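Local coordinates for putative dihydrodipicolinate synthase family protein (PDB 3QFE), which is a putative member of the dihydrodipicolinate synthase family, a group of proteins built on a TIM barrel, at residues I14-F22 against S33-L41; R63-R74 against E97-N108. All blocks are in the same frame, centred on the assembly; numbering follows the deposited sequence.

Contact 1: residues I14-F22 against S33-L41; sequences IWCPAVTFF and SQERYYAYL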
loop_
_atom_site.group_PDB
_atom_site.type_symbol
_atom_site.label_atom_id
_atom_site.label_comp_id
_atom_site.label_asym_id
_atom_site.label_seq_id
_atom_site.Cartn_x
_atom_site.Cartn_y
_atom_site.Cartn_z
ATOM N N ILE A 14 -4.409 -3.536 -8.569
ATOM C CA ILE A 14 -4.158 -2.256 -7.938
ATOM C C ILE A 14 -4.527 -2.335 -6.476
ATOM O O ILE A 14 -5.684 -2.630 -6.129
ATOM C CB ILE A 14 -4.992 -1.131 -8.575
ATOM C CG1 ILE A 14 -4.615 -0.943 -10.031
ATOM C CG2 ILE A 14 -4.726 0.198 -7.877
ATOM C CD1 ILE A 14 -3.155 -0.456 -10.231
ATOM N N TRP A 15 -3.544 -2.049 -5.625
ATOM C CA TRP A 15 -3.701 -2.100 -4.188
ATOM C C TRP A 15 -3.540 -0.706 -3.610
ATOM O O TRP A 15 -2.736 0.077 -4.110
ATOM C CB TRP A 15 -2.635 -3.008 -3.576
ATOM C CG TRP A 15 -2.791 -4.444 -3.967
ATOM C CD1 TRP A 15 -2.653 -4.985 -5.225
ATOM C CD2 TRP A 15 -3.107 -5.535 -3.092
ATOM N NE1 TRP A 15 -2.879 -6.338 -5.178
ATOM C CE2 TRP A 15 -3.146 -6.704 -3.884
ATOM C CE3 TRP A 15 -3.330 -5.640 -1.712
ATOM C CZ2 TRP A 15 -3.431 -7.954 -3.348
ATOM C CZ3 TRP A 15 -3.612 -6.879 -1.181
ATOM C CH2 TRP A 15 -3.659 -8.024 -2.002
ATOM N N CYS A 16 -4.301 -0.397 -2.560
ATOM C CA CYS A 16 -4.173 0.893 -1.887
ATOM C C CYS A 16 -3.623 0.769 -0.457
ATOM O O CYS A 16 -4.185 0.020 0.353
ATOM C CB CYS A 16 -5.500 1.654 -1.845
ATOM S SG CYS A 16 -5.360 3.190 -0.863
ATOM N N PRO A 17 -2.541 1.520 -0.145
ATOM C CA PRO A 17 -2.045 1.601 1.223
ATOM C C PRO A 17 -2.792 2.727 1.969
ATOM O O PRO A 17 -2.441 3.923 1.841
ATOM C CB PRO A 17 -0.557 1.915 1.036
ATOM C CG PRO A 17 -0.519 2.736 -0.241
ATOM C CD PRO A 17 -1.704 2.294 -1.081
ATOM N N ALA A 18 -3.812 2.321 2.730
ATOM C CA ALA A 18 -4.799 3.235 3.296
ATOM C C ALA A 18 -4.211 4.173 4.351
ATOM O O ALA A 18 -3.364 3.772 5.148
ATOM C CB ALA A 18 -5.958 2.448 3.881
ATOM N N VAL A 19 -4.659 5.426 4.346
ATOM C CA VAL A 19 -4.263 6.382 5.381
ATOM C C VAL A 19 -4.999 6.070 6.694
ATOM O O VAL A 19 -5.942 5.276 6.695
ATOM C CB VAL A 19 -4.501 7.852 4.941
ATOM C CG1 VAL A 19 -3.526 8.224 3.825
ATOM C CG2 VAL A 19 -5.933 8.089 4.504
ATOM N N THR A 20 -4.584 6.717 7.793
ATOM C CA THR A 20 -5.172 6.496 9.115
ATOM C C THR A 20 -5.835 7.740 9.698
ATOM O O THR A 20 -5.254 8.832 9.693
ATOM C CB THR A 20 -4.092 5.988 10.080
ATOM O OG1 THR A 20 -3.574 4.763 9.574
ATOM C CG2 THR A 20 -4.648 5.761 11.514
ATOM N N PHE A 21 -7.039 7.547 10.236
ATOM C CA PHE A 21 -7.843 8.589 10.861
ATOM C C PHE A 21 -7.549 8.682 12.365
ATOM O O PHE A 21 -7.520 7.660 13.044
ATOM C CB PHE A 21 -9.343 8.260 10.667
ATOM C CG PHE A 21 -9.855 8.511 9.263
ATOM C CD1 PHE A 21 -10.504 9.704 8.944
ATOM C CD2 PHE A 21 -9.668 7.580 8.259
ATOM C CE1 PHE A 21 -10.988 9.948 7.631
ATOM C CE2 PHE A 21 -10.124 7.830 6.956
ATOM C CZ PHE A 21 -10.799 9.020 6.649
ATOM N N PHE A 22 -7.370 9.906 12.883
ATOM C CA PHE A 22 -7.149 10.133 14.311
ATOM C C PHE A 22 -8.138 11.150 14.839
ATOM O O PHE A 22 -8.300 12.242 14.249
ATOM C CB PHE A 22 -5.734 10.676 14.605
ATOM C CG PHE A 22 -4.626 9.755 14.199
ATOM C CD1 PHE A 22 -4.381 8.568 14.917
ATOM C CD2 PHE A 22 -3.801 10.072 13.123
ATOM C CE1 PHE A 22 -3.358 7.717 14.562
ATOM C CE2 PHE A 22 -2.762 9.222 12.760
ATOM C CZ PHE A 22 -2.555 8.032 13.473
ATOM N N SER A 33 -14.921 6.212 11.520
ATOM C CA SER A 33 -14.562 6.789 10.237
ATOM C C SER A 33 -13.682 5.852 9.410
ATOM O O SER A 33 -13.897 5.686 8.210
ATOM C CB SER A 33 -13.914 8.149 10.418
ATOM O OG SER A 33 -14.783 8.958 11.193
ATOM N N GLN A 34 -12.700 5.230 10.064
ATOM C CA GLN A 34 -11.790 4.312 9.408
ATOM C C GLN A 34 -12.527 3.183 8.688
ATOM O O GLN A 34 -12.151 2.801 7.579
ATOM C CB GLN A 34 -10.822 3.696 10.439
ATOM C CG GLN A 34 -9.626 3.040 9.795
ATOM C CD GLN A 34 -8.651 4.053 9.237
ATOM O OE1 GLN A 34 -8.041 4.825 9.977
ATOM N NE2 GLN A 34 -8.512 4.070 7.943
ATOM N N GLU A 35 -13.531 2.610 9.337
ATOM C CA GLU A 35 -14.301 1.542 8.712
ATOM C C GLU A 35 -15.049 2.029 7.441
ATOM O O GLU A 35 -15.017 1.342 6.414
ATOM C CB GLU A 35 -15.282 0.912 9.697
ATOM C CG GLU A 35 -15.749 -0.465 9.253
ATOM C CD GLU A 35 -16.943 -0.973 10.038
ATOM O OE1 GLU A 35 -17.204 -0.415 11.111
ATOM O OE2 GLU A 35 -17.632 -1.928 9.597
ATOM N N ARG A 36 -15.688 3.200 7.529
ATOM C CA ARG A 36 -16.360 3.820 6.387
ATOM C C ARG A 36 -15.411 3.982 5.228
ATOM O O ARG A 36 -15.768 3.705 4.082
ATOM C CB ARG A 36 -16.934 5.198 6.743
ATOM C CG ARG A 36 -18.072 5.142 7.715
ATOM C CD ARG A 36 -18.774 6.478 7.844
ATOM N NE ARG A 36 -19.963 6.337 8.683
ATOM C CZ ARG A 36 -20.718 7.355 9.082
ATOM N NH1 ARG A 36 -21.788 7.129 9.841
ATOM N NH2 ARG A 36 -20.403 8.595 8.721
ATOM N N TYR A 37 -14.194 4.426 5.535
ATOM C CA TYR A 37 -13.197 4.772 4.532
ATOM C C TYR A 37 -12.629 3.538 3.837
ATOM O O TYR A 37 -12.601 3.477 2.619
ATOM C CB TYR A 37 -12.082 5.596 5.180
ATOM C CG TYR A 37 -10.991 6.030 4.223
ATOM C CD1 TYR A 37 -11.224 7.026 3.263
ATOM C CD2 TYR A 37 -9.739 5.443 4.267
ATOM C CE1 TYR A 37 -10.227 7.438 2.383
ATOM C CE2 TYR A 37 -8.731 5.836 3.390
ATOM C CZ TYR A 37 -8.982 6.838 2.446
ATOM O OH TYR A 37 -7.975 7.229 1.573
ATOM N N TYR A 38 -12.200 2.548 4.618
ATOM C CA TYR A 38 -11.736 1.275 4.072
ATOM C C TYR A 38 -12.804 0.621 3.187
ATOM O O TYR A 38 -12.489 0.073 2.124
ATOM C CB TYR A 38 -11.429 0.297 5.195
ATOM C CG TYR A 38 -10.167 0.510 6.025
ATOM C CD1 TYR A 38 -9.052 1.142 5.516
ATOM C CD2 TYR A 38 -10.096 0.007 7.320
ATOM C CE1 TYR A 38 -7.903 1.291 6.290
ATOM C CE2 TYR A 38 -8.951 0.132 8.095
ATOM C CZ TYR A 38 -7.864 0.777 7.574
ATOM O OH TYR A 38 -6.746 0.910 8.341
ATOM N N ALA A 39 -14.062 0.644 3.650
ATOM C CA ALA A 39 -15.152 0.024 2.924
ATOM C C ALA A 39 -15.343 0.755 1.587
ATOM O O ALA A 39 -15.464 0.125 0.531
ATOM C CB ALA A 39 -16.406 0.029 3.743
ATOM N N TYR A 40 -15.321 2.081 1.625
ATOM C CA TYR A 40 -15.433 2.860 0.400
ATOM C C TYR A 40 -14.312 2.496 -0.597
ATOM O O TYR A 40 -14.570 2.291 -1.800
ATOM C CB TYR A 40 -15.383 4.347 0.705
ATOM C CG TYR A 40 -15.570 5.175 -0.544
ATOM C CD1 TYR A 40 -16.848 5.418 -1.053
ATOM C CD2 TYR A 40 -14.472 5.686 -1.233
ATOM C CE1 TYR A 40 -17.020 6.156 -2.196
ATOM C CE2 TYR A 40 -14.637 6.419 -2.395
ATOM C CZ TYR A 40 -15.907 6.648 -2.872
ATOM O OH TYR A 40 -16.083 7.373 -4.019
ATOM N N LEU A 41 -13.069 2.421 -0.111
ATOM C CA LEU A 41 -11.942 2.079 -0.999
ATOM C C LEU A 41 -12.102 0.681 -1.602
ATOM O O LEU A 41 -11.854 0.483 -2.799
ATOM C CB LEU A 41 -10.590 2.176 -0.278
ATOM C CG LEU A 41 -10.120 3.530 0.251
ATOM C CD1 LEU A 41 -8.760 3.320 0.895
ATOM C CD2 LEU A 41 -10.028 4.579 -0.843
HETATM O O HOH W 1 -5.330 3.085 8.232
HETATM O O HOH W 2 -8.314 5.366 12.686
#

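Contact 2: residues R63-R74 against E97-N108; sequences REERAQLIATAR and EHINDASVAGAN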
loop_
_atom_site.group_PDB
_atom_site.type_symbol
_atom_site.label_atom_id
_atom_site.label_comp_id
_atom_site.label_asym_id
_atom_site.label_seq_id
_atom_site.Cartn_x
_atom_site.Cartn_y
_atom_site.Cartn_z
ATOM N N ARG A 63 1.184 -1.248 19.391
ATOM C CA ARG A 63 0.901 -2.604 18.944
ATOM C C ARG A 63 -0.609 -2.880 18.886
ATOM O O ARG A 63 -1.117 -3.459 17.923
ATOM C CB ARG A 63 1.589 -3.604 19.863
ATOM C CG ARG A 63 1.067 -5.016 19.721
ATOM C CD ARG A 63 1.380 -5.852 20.937
ATOM N NE ARG A 63 1.091 -7.242 20.646
ATOM C CZ ARG A 63 0.943 -8.212 21.552
ATOM N NH1 ARG A 63 1.072 -7.966 22.859
ATOM N NH2 ARG A 63 0.681 -9.444 21.139
ATOM N N GLU A 64 -1.318 -2.474 19.927
ATOM C CA GLU A 64 -2.761 -2.650 19.989
ATOM C C GLU A 64 -3.507 -1.881 18.872
ATOM O O GLU A 64 -4.469 -2.386 18.278
ATOM C CB GLU A 64 -3.239 -2.236 21.371
ATOM C CG GLU A 64 -4.693 -2.406 21.594
ATOM C CD GLU A 64 -5.061 -2.465 23.071
ATOM O OE1 GLU A 64 -4.149 -2.652 23.932
ATOM O OE2 GLU A 64 -6.279 -2.342 23.352
ATOM N N GLU A 65 -3.055 -0.672 18.573
ATOM C CA GLU A 65 -3.688 0.101 17.512
ATOM C C GLU A 65 -3.506 -0.588 16.168
ATOM O O GLU A 65 -4.447 -0.667 15.367
ATOM C CB GLU A 65 -3.169 1.540 17.490
ATOM C CG GLU A 65 -3.707 2.348 18.685
ATOM C CD GLU A 65 -3.023 3.703 18.873
ATOM O OE1 GLU A 65 -1.928 3.912 18.329
ATOM O OE2 GLU A 65 -3.587 4.563 19.580
ATOM N N ARG A 66 -2.303 -1.114 15.938
ATOM C CA ARG A 66 -2.027 -1.879 14.736
ATOM C C ARG A 66 -3.044 -2.977 14.517
ATOM O O ARG A 66 -3.558 -3.121 13.416
ATOM C CB ARG A 66 -0.632 -2.504 14.785
ATOM C CG ARG A 66 0.490 -1.544 14.435
ATOM C CD ARG A 66 1.812 -2.211 14.788
ATOM N NE ARG A 66 2.961 -1.469 14.311
ATOM C CZ ARG A 66 3.464 -1.573 13.082
ATOM N NH1 ARG A 66 2.900 -2.395 12.199
ATOM N NH2 ARG A 66 4.541 -0.852 12.750
ATOM N N ALA A 67 -3.300 -3.762 15.558
ATOM C CA ALA A 67 -4.244 -4.898 15.499
ATOM C C ALA A 67 -5.686 -4.445 15.276
ATOM O O ALA A 67 -6.451 -5.123 14.602
ATOM C CB ALA A 67 -4.152 -5.767 16.808
ATOM N N GLN A 68 -6.068 -3.330 15.893
ATOM C CA GLN A 68 -7.427 -2.806 15.736
ATOM C C GLN A 68 -7.646 -2.369 14.294
ATOM O O GLN A 68 -8.726 -2.557 13.746
ATOM C CB GLN A 68 -7.710 -1.641 16.698
ATOM C CG GLN A 68 -7.873 -2.138 18.096
ATOM C CD GLN A 68 -7.793 -1.047 19.160
ATOM O OE1 GLN A 68 -7.341 0.083 18.908
ATOM N NE2 GLN A 68 -8.239 -1.390 20.369
ATOM N N LEU A 69 -6.624 -1.803 13.675
ATOM C CA LEU A 69 -6.800 -1.335 12.312
ATOM C C LEU A 69 -6.970 -2.508 11.376
ATOM O O LEU A 69 -7.831 -2.467 10.509
ATOM C CB LEU A 69 -5.660 -0.447 11.881
ATOM C CG LEU A 69 -5.645 0.950 12.490
ATOM C CD1 LEU A 69 -4.369 1.621 12.001
ATOM C CD2 LEU A 69 -6.885 1.748 12.028
ATOM N N ILE A 70 -6.189 -3.574 11.581
ATOM C CA ILE A 70 -6.315 -4.741 10.730
ATOM C C ILE A 70 -7.711 -5.317 10.878
ATOM O O ILE A 70 -8.380 -5.560 9.874
ATOM C CB ILE A 70 -5.240 -5.816 11.002
ATOM C CG1 ILE A 70 -3.844 -5.221 10.732
ATOM C CG2 ILE A 70 -5.440 -7.013 10.057
ATOM C CD1 ILE A 70 -2.661 -6.093 11.255
ATOM N N ALA A 71 -8.162 -5.494 12.122
ATOM C CA ALA A 71 -9.494 -6.042 12.407
ATOM C C ALA A 71 -10.601 -5.154 11.811
ATOM O O ALA A 71 -11.605 -5.637 11.281
ATOM C CB ALA A 71 -9.690 -6.191 13.948
ATOM N N THR A 72 -10.396 -3.847 11.887
ATOM C CA THR A 72 -11.341 -2.889 11.331
ATOM C C THR A 72 -11.344 -3.010 9.793
ATOM O O THR A 72 -12.424 -3.040 9.180
ATOM C CB THR A 72 -11.037 -1.451 11.840
ATOM O OG1 THR A 72 -11.246 -1.413 13.256
ATOM C CG2 THR A 72 -11.924 -0.400 11.167
ATOM N N ALA A 73 -10.157 -3.134 9.184
ATOM C CA ALA A 73 -10.072 -3.387 7.758
ATOM C C ALA A 73 -10.877 -4.622 7.384
ATOM O O ALA A 73 -11.775 -4.529 6.532
ATOM C CB ALA A 73 -8.618 -3.496 7.276
ATOM N N ARG A 74 -10.620 -5.760 8.044
ATOM C CA ARG A 74 -11.337 -7.006 7.708
ATOM C C ARG A 74 -12.864 -6.850 7.792
ATOM O O ARG A 74 -13.586 -7.325 6.926
ATOM C CB ARG A 74 -10.856 -8.176 8.578
ATOM C CG ARG A 74 -11.639 -9.498 8.410
ATOM C CD ARG A 74 -11.556 -9.974 6.958
ATOM N NE ARG A 74 -10.174 -10.247 6.538
ATOM C CZ ARG A 74 -9.752 -10.243 5.270
ATOM N NH1 ARG A 74 -10.592 -9.959 4.270
ATOM N NH2 ARG A 74 -8.465 -10.507 4.995
ATOM N N GLU A 97 5.675 -10.793 16.626
ATOM C CA GLU A 97 4.519 -10.360 17.397
ATOM C C GLU A 97 3.489 -9.634 16.494
ATOM O O GLU A 97 2.292 -9.980 16.514
ATOM C CB GLU A 97 4.976 -9.492 18.578
ATOM C CG GLU A 97 3.850 -8.859 19.375
ATOM C CD GLU A 97 4.368 -8.139 20.621
ATOM O OE1 GLU A 97 4.658 -6.903 20.556
ATOM O OE2 GLU A 97 4.498 -8.826 21.649
ATOM N N HIS A 98 3.951 -8.668 15.684
ATOM C CA HIS A 98 3.072 -8.020 14.707
ATOM C C HIS A 98 2.436 -9.011 13.754
ATOM O O HIS A 98 1.227 -8.938 13.503
ATOM C CB HIS A 98 3.819 -6.996 13.867
ATOM C CG HIS A 98 4.270 -5.800 14.633
ATOM N ND1 HIS A 98 5.259 -4.959 14.173
ATOM C CD2 HIS A 98 3.864 -5.295 15.823
ATOM C CE1 HIS A 98 5.438 -3.981 15.047
ATOM N NE2 HIS A 98 4.622 -4.178 16.067
ATOM N N ILE A 99 3.239 -9.935 13.217
ATOM C CA ILE A 99 2.679 -10.931 12.320
ATOM C C ILE A 99 1.567 -11.759 12.986
ATOM O O ILE A 99 0.476 -11.875 12.433
ATOM C CB ILE A 99 3.767 -11.852 11.714
ATOM C CG1 ILE A 99 4.641 -11.065 10.711
ATOM C CG2 ILE A 99 3.108 -13.051 11.050
ATOM C CD1 ILE A 99 5.868 -11.873 10.167
ATOM N N ASN A 100 1.839 -12.301 14.175
ATOM C CA ASN A 100 0.843 -13.073 14.885
ATOM C C ASN A 100 -0.405 -12.255 15.215
ATOM O O ASN A 100 -1.520 -12.758 15.106
ATOM C CB ASN A 100 1.468 -13.746 16.117
ATOM C CG ASN A 100 2.299 -14.963 15.735
ATOM O OD1 ASN A 100 1.809 -15.875 15.060
ATOM N ND2 ASN A 100 3.557 -14.969 16.124
ATOM N N ASP A 101 -0.210 -10.991 15.594
ATOM C CA ASP A 101 -1.340 -10.086 15.806
ATOM C C ASP A 101 -2.145 -9.947 14.521
ATOM O O ASP A 101 -3.378 -10.010 14.570
ATOM C CB ASP A 101 -0.878 -8.699 16.264
ATOM C CG ASP A 101 -0.365 -8.702 17.701
ATOM O OD1 ASP A 101 -0.528 -9.720 18.412
ATOM O OD2 ASP A 101 0.199 -7.677 18.117
ATOM N N ALA A 102 -1.446 -9.778 13.392
ATOM C CA ALA A 102 -2.084 -9.597 12.080
ATOM C C ALA A 102 -2.902 -10.813 11.689
ATOM O O ALA A 102 -4.008 -10.694 11.163
ATOM C CB ALA A 102 -1.035 -9.272 10.977
ATOM N N SER A 103 -2.332 -11.979 11.954
ATOM C CA SER A 103 -2.979 -13.229 11.651
ATOM C C SER A 103 -4.287 -13.337 12.420
ATOM O O SER A 103 -5.340 -13.571 11.820
ATOM C CB SER A 103 -2.048 -14.381 11.994
ATOM O OG SER A 103 -2.656 -15.606 11.660
ATOM N N VAL A 104 -4.226 -13.136 13.734
ATOM C CA VAL A 104 -5.433 -13.165 14.570
ATOM C C VAL A 104 -6.482 -12.104 14.115
ATOM O O VAL A 104 -7.668 -12.365 14.109
ATOM C CB VAL A 104 -5.095 -13.035 16.107
ATOM C CG1 VAL A 104 -6.374 -12.945 16.968
ATOM C CG2 VAL A 104 -4.229 -14.230 16.589
ATOM N N ALA A 105 -6.030 -10.943 13.679
ATOM C CA ALA A 105 -6.953 -9.869 13.338
ATOM C C ALA A 105 -7.583 -10.041 11.947
ATOM O O ALA A 105 -8.493 -9.320 11.600
ATOM C CB ALA A 105 -6.272 -8.526 13.482
ATOM N N GLY A 106 -7.098 -11.004 11.166
ATOM C CA GLY A 106 -7.700 -11.345 9.888
ATOM C C GLY A 106 -6.956 -11.007 8.602
ATOM O O GLY A 106 -7.545 -11.112 7.532
ATOM N N ALA A 107 -5.688 -10.598 8.661
ATOM C CA ALA A 107 -4.906 -10.331 7.433
ATOM C C ALA A 107 -4.671 -11.605 6.586
ATOM O O ALA A 107 -4.738 -12.718 7.127
ATOM C CB ALA A 107 -3.594 -9.666 7.776
ATOM N N ASN A 108 -4.446 -11.461 5.267
ATOM C CA ASN A 108 -4.140 -12.623 4.399
ATOM C C ASN A 108 -2.637 -12.752 4.155
ATOM O O ASN A 108 -2.112 -13.866 3.956
ATOM C CB ASN A 108 -4.836 -12.536 3.031
ATOM C CG ASN A 108 -6.327 -12.290 3.134
ATOM O OD1 ASN A 108 -6.807 -11.187 2.859
ATOM N ND2 ASN A 108 -7.065 -13.301 3.525
HETATM O O HOH W 3 0.158 -5.596 16.258
#

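Contact 1: residues I14-F22 against S33-L41
F21 drives the edge of its ring against the face of Y37, the two planes standing 66° apart and the centroids 5.2 Å from each other. The offset is marked: F21 CE2 lands at the root of the tyrosine ring, 3.4 Å from Y37 CG, and not over its middle. Y37 presents itself this way because CG is anti to the backbone N (chi1 -179°), and its hydroxyl runs on past the CG2 methyl of V19 to hydrogen-bond N223. Over one face of F21 lies S33 CB, while Q34 OE1 sits at the ring's edge, the amide plane turned 70° from the phenyl.

That amide takes hold of the loop backbone at two points. Q34 OE1 accepts the N-H of F21 in an almost straight bond of 2.9 Å, and Q34 NE2 donates to V19 O at 3.1 Å, lying in the plane of that carbonyl. A bend at chi2 folds the glutamine chain into position. This is the start of a TIM barrel: strand 13-17 leads through a loop and the short hairpin 22-23/28-29 into helix 31-42, which packs on the outside of the barrel.

Further back along 14-22, A18 CB meets the edge of the Y38 ring, 3.3 Å from CE1, and C16 SG touches L41 CD1 at 3.8 Å. One water joins V19 O, T20 OG1 and Y38 OH; T20 OG1 also bonds A56 O. A second water donates to Q34 OE1, giving that amide oxygen another partner besides F21 N.

Contact 2: residues R63-R74 against E97-N108
R63 and D101 form a side-on salt bridge near the start of helix 63-77: NE reaches D101 OD2 at 2.7 Å and NH2 reaches OD1 at 3.0 Å, each oxygen using its syn lone pair, with guanidinium and carboxylate nearly coplanar. E97 joins differently. Its carboxylate is stacked over one face of the same guanidinium, so the attraction is of charge alone and no N-H points at it. A water ties D101 OD2 to R63 O.

One turn further along helix 63-77, R66 lays its guanidinium flat on the H98 ring, planes 15° apart, and R66 CD adds a CH-pi contact over the ring. H98 ND1 bonds V87 O.

The apolar middle is small and close: I70 CD1 meets A102 CB at 3.6 Å, and I70 CB meets A105 CB at 3.8 Å. Beside it, A71 makes a CA-H...O contact to the backbone carbonyl of A105.

At the far end R74, bent at chi2 and chi3, turns its guanidinium edge to G106 O, with NE and NH2 both bonding that one oxygen. NH2 also donates to N108 OD1 at 2.8 Å, from above the amide carbonyl plane, while NH1 serves F81 O and G78 O. G106, with positive phi, follows the last helical turn and closes it with a Schellman motif. The two helical segments cross at -30°, their axes 8.6 Å apart at closest approach; adjacent, roughly parallel helices side by side outside the strands are characteristic of the TIM barrel.

In the fold
Both segments of contact 1 precede those of contact 2 along the chain, and the centres of the two contacts are about 15 Å apart. Contact 1 sets the end of strand 13-17 and its loop against helix 31-42; contact 2 pairs helix 63-77 with helix 92-105. These three helices are successive members of the barrel's outer layer, and helix 63-77 packs against both helix 31-42 and helix 92-105. Y38 CD2 packs 3.4 Å from A73 CA, and Q34 CG lies 3.8 Å from L69 CD2. On the inner side, strands 13-17, 48-51, 83-86 and 109-112 lie in order in the parallel sheet. Together the contacts join the first part of the barrel from strand to helix and from helix to helix.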